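Fibronectin-binding protein BBK32 (Borrelia burgdorferi, PDB 6N1L) binds host fibronectin and, through the C-terminal domain described here, probably binds complement protease C1r to block the classical pathway. Local coordinates at residues Q25-I30 with K74-Y79. Sequence-based numbering, arbitrary orientation.
Sequences QTITKI and KTLLNY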
ATOM      1  N   GLN A  25       2.092  -2.652   6.928  1.00 31.48           N
ATOM      2  CA  GLN A  25       0.851  -2.212   7.567  1.00 31.28           C
ATOM      3  C   GLN A  25       0.076  -1.237   6.689  1.00 30.59           C
ATOM      4  O   GLN A  25      -1.162  -1.281   6.646  1.00 32.92           O
ATOM      5  CB  GLN A  25       1.163  -1.559   8.920  1.00 33.91           C
ATOM      6  CG  GLN A  25       1.805  -2.479   9.945  1.00 47.99           C
ATOM      7  CD  GLN A  25       0.866  -3.559  10.450  1.00 55.89           C
ATOM      8  OE1 GLN A  25       0.597  -4.547   9.759  1.00 55.16           O
ATOM      9  NE2 GLN A  25       0.353  -3.371  11.663  1.00 63.46           N
ATOM     10  N   THR A  26       0.781  -0.309   6.031  1.00 28.66           N
ATOM     11  CA  THR A  26       0.123   0.672   5.180  1.00 27.86           C
ATOM     12  C   THR A  26      -0.547   0.004   3.985  1.00 30.88           C
ATOM     13  O   THR A  26      -1.664   0.375   3.613  1.00 28.23           O
ATOM     14  CB  THR A  26       1.122   1.731   4.721  1.00 30.44           C
ATOM     15  OG1 THR A  26       1.777   2.299   5.872  1.00 33.70           O
ATOM     16  CG2 THR A  26       0.439   2.825   3.929  1.00 29.35           C
ATOM     17  N   ILE A  27       0.132  -0.957   3.353  1.00 28.79           N
ATOM     18  CA  ILE A  27      -0.504  -1.700   2.270  1.00 25.30           C
ATOM     19  C   ILE A  27      -1.766  -2.386   2.767  1.00 28.70           C
ATOM     20  O   ILE A  27      -2.803  -2.362   2.102  1.00 27.23           O
ATOM     21  CB  ILE A  27       0.480  -2.708   1.652  1.00 26.91           C
ATOM     22  CG1 ILE A  27       1.568  -1.929   0.918  1.00 26.03           C
ATOM     23  CG2 ILE A  27      -0.287  -3.641   0.700  1.00 27.86           C
ATOM     24  CD1 ILE A  27       2.705  -2.802   0.334  1.00 26.16           C
ATOM     25  N   THR A  28      -1.706  -3.008   3.946  1.00 27.21           N
ATOM     26  CA  THR A  28      -2.892  -3.685   4.458  1.00 31.08           C
ATOM     27  C   THR A  28      -4.022  -2.685   4.669  1.00 29.08           C
ATOM     28  O   THR A  28      -5.185  -2.975   4.355  1.00 26.62           O
ATOM     29  CB  THR A  28      -2.560  -4.432   5.753  1.00 32.45           C
ATOM     30  OG1 THR A  28      -1.511  -5.385   5.506  1.00 33.63           O
ATOM     31  CG2 THR A  28      -3.769  -5.176   6.282  1.00 35.80           C
ATOM     32  N   LYS A  29      -3.686  -1.480   5.140  1.00 30.07           N
ATOM     33  CA  LYS A  29      -4.688  -0.428   5.313  1.00 32.18           C
ATOM     34  C   LYS A  29      -5.333  -0.051   3.981  1.00 30.89           C
ATOM     35  O   LYS A  29      -6.563   0.101   3.896  1.00 28.68           O
ATOM     36  CB  LYS A  29      -4.044   0.795   5.962  1.00 33.58           C
ATOM     37  CG  LYS A  29      -5.007   1.943   6.233  1.00 35.85           C
ATOM     38  CD  LYS A  29      -4.233   3.174   6.690  1.00 39.15           C
ATOM     39  CE  LYS A  29      -5.167   4.340   6.986  1.00 49.49           C
ATOM     40  NZ  LYS A  29      -4.402   5.577   7.324  1.00 54.20           N
ATOM     41  N   ILE A  30      -4.520   0.086   2.925  1.00 27.83           N
ATOM     42  CA  ILE A  30      -5.054   0.414   1.609  1.00 26.14           C
ATOM     43  C   ILE A  30      -5.957  -0.711   1.110  1.00 25.87           C
ATOM     44  O   ILE A  30      -7.038  -0.461   0.568  1.00 25.74           O
ATOM     45  CB  ILE A  30      -3.919   0.695   0.608  1.00 25.24           C
ATOM     46  CG1 ILE A  30      -3.138   1.957   0.988  1.00 27.18           C
ATOM     47  CG2 ILE A  30      -4.491   0.887  -0.784  1.00 25.54           C
ATOM     48  CD1 ILE A  30      -1.763   2.088   0.246  1.00 29.01           C
ATOM     49  N   LYS A  74       1.414   8.097  -0.322  1.00 35.64           N
ATOM     50  CA  LYS A  74       2.580   8.885   0.086  1.00 36.08           C
ATOM     51  C   LYS A  74       3.188   8.337   1.365  1.00 36.12           C
ATOM     52  O   LYS A  74       4.420   8.282   1.495  1.00 39.17           O
ATOM     53  CB  LYS A  74       2.215  10.361   0.233  1.00 40.83           C
ATOM     54  CG  LYS A  74       2.187  11.089  -1.114  1.00 48.69           C
ATOM     55  CD  LYS A  74       3.349  10.637  -2.023  1.00 48.56           C
ATOM     56  CE  LYS A  74       3.377  11.396  -3.353  1.00 49.27           C
ATOM     57  NZ  LYS A  74       4.566  11.062  -4.220  1.00 50.77           N
ATOM     58  N   THR A  75       2.352   7.905   2.314  1.00 31.87           N
ATOM     59  CA  THR A  75       2.860   7.260   3.519  1.00 33.14           C
ATOM     60  C   THR A  75       3.665   6.009   3.159  1.00 37.17           C
ATOM     61  O   THR A  75       4.775   5.798   3.663  1.00 34.25           O
ATOM     62  CB  THR A  75       1.709   6.896   4.454  1.00 37.09           C
ATOM     63  OG1 THR A  75       1.057   8.089   4.924  1.00 34.55           O
ATOM     64  CG2 THR A  75       2.208   6.088   5.633  1.00 39.74           C
ATOM     65  N   LEU A  76       3.117   5.186   2.260  1.00 30.48           N
ATOM     66  CA  LEU A  76       3.826   3.981   1.819  1.00 29.29           C
ATOM     67  C   LEU A  76       5.164   4.327   1.164  1.00 28.99           C
ATOM     68  O   LEU A  76       6.197   3.729   1.492  1.00 31.24           O
ATOM     69  CB  LEU A  76       2.940   3.185   0.859  1.00 28.73           C
ATOM     70  CG  LEU A  76       3.566   1.976   0.149  1.00 28.70           C
ATOM     71  CD1 LEU A  76       4.085   0.958   1.152  1.00 29.67           C
ATOM     72  CD2 LEU A  76       2.504   1.335  -0.736  1.00 28.75           C
ATOM     73  N   LEU A  77       5.160   5.263   0.212  1.00 28.06           N
ATOM     74  CA  LEU A  77       6.398   5.671  -0.444  1.00 32.85           C
ATOM     75  C   LEU A  77       7.424   6.160   0.572  1.00 36.73           C
ATOM     76  O   LEU A  77       8.602   5.767   0.534  1.00 31.34           O
ATOM     77  CB  LEU A  77       6.110   6.757  -1.479  1.00 33.24           C
ATOM     78  CG  LEU A  77       7.277   7.238  -2.339  1.00 33.46           C
ATOM     79  CD1 LEU A  77       7.977   6.061  -3.060  1.00 32.44           C
ATOM     80  CD2 LEU A  77       6.829   8.311  -3.329  1.00 38.39           C
ATOM     81  N   ASN A  78       6.993   7.024   1.492  1.00 34.09           N
ATOM     82  CA  ASN A  78       7.934   7.577   2.462  1.00 37.76           C
ATOM     83  C   ASN A  78       8.580   6.485   3.308  1.00 36.20           C
ATOM     84  O   ASN A  78       9.793   6.522   3.549  1.00 37.41           O
ATOM     85  CB  ASN A  78       7.233   8.607   3.350  1.00 38.63           C
ATOM     86  CG  ASN A  78       6.916   9.891   2.609  1.00 39.01           C
ATOM     87  OD1 ASN A  78       7.447  10.143   1.530  1.00 44.97           O
ATOM     88  ND2 ASN A  78       6.054  10.728   3.202  1.00 47.65           N
ATOM     89  N   TYR A  79       7.795   5.501   3.766  1.00 33.24           N
ATOM     90  CA  TYR A  79       8.377   4.414   4.545  1.00 34.22           C
ATOM     91  C   TYR A  79       9.425   3.661   3.727  1.00 32.10           C
ATOM     92  O   TYR A  79      10.496   3.315   4.245  1.00 33.49           O
ATOM     93  CB  TYR A  79       7.288   3.454   5.027  1.00 32.58           C
ATOM     94  CG  TYR A  79       6.542   3.908   6.272  1.00 35.12           C
ATOM     95  CD1 TYR A  79       7.228   4.414   7.376  1.00 36.46           C
ATOM     96  CD2 TYR A  79       5.154   3.830   6.344  1.00 34.29           C
ATOM     97  CE1 TYR A  79       6.547   4.827   8.517  1.00 40.02           C
ATOM     98  CE2 TYR A  79       4.468   4.240   7.473  1.00 36.63           C
ATOM     99  CZ  TYR A  79       5.167   4.735   8.557  1.00 38.78           C
ATOM    100  OH  TYR A  79       4.480   5.139   9.677  1.00 43.33           O
TER
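Thr26 faces Leu76 and the aromatic edge of Tyr79, and its two branches divide the work. A chi1 of -54° sets its OG1 beside the backbone N and anti to the carbonyl carbon, which turns the methyl anti to N and across to the opposite helix, where Thr26 CG2 lies 4.0 Å from Leu76 CB and 3.9 Å from Leu76 N. The hydroxyl Thr26 OG1 lies 3.7 Å from Tyr79 CE2, at the rim of the ring and close to its plane, and 3.8 Å from the methyl Thr75 CG2. No hydrogen bond crosses the interface, yet the buried hydroxyl is satisfied, since Thr26 OG1 bonds back to the carbonyl of Ser22 one turn earlier, and Thr75 OG1 likewise turns to Lys71 O. Each hydroxyl is tied to its own helix; Thr75 offers its methyl to the seam, Thr26 both its methyl and its hydroxyl oxygen.

Thr26 meets Leu76 where the CA atoms of the two segments are nearest, 6.0 Å apart; the local axes approach to 9.6 Å, a usual separation for packed helices, and run nearly antiparallel, at 163°. Beside the threonine, Leu76 extends its branched end into the hydrophobic side of the contact. With CG anti to the backbone N (chi1 173°), it straddles Ile27 CG1, whose distances to Leu76 CD1 and CD2 are both 3.8 Å. Ile30 adds a looser touch, its CD1 4.4 Å from Leu76 CD2.

The seam joins helix 9-44 to helix 66-87 near the centre of this all-helical domain. Ile27 and Ile30 also pack on Ile133 of helix 122-147, and Leu76 on Ile109 of helix 93-117, so the apolar side of the pairing continues into the core of the helical bundle.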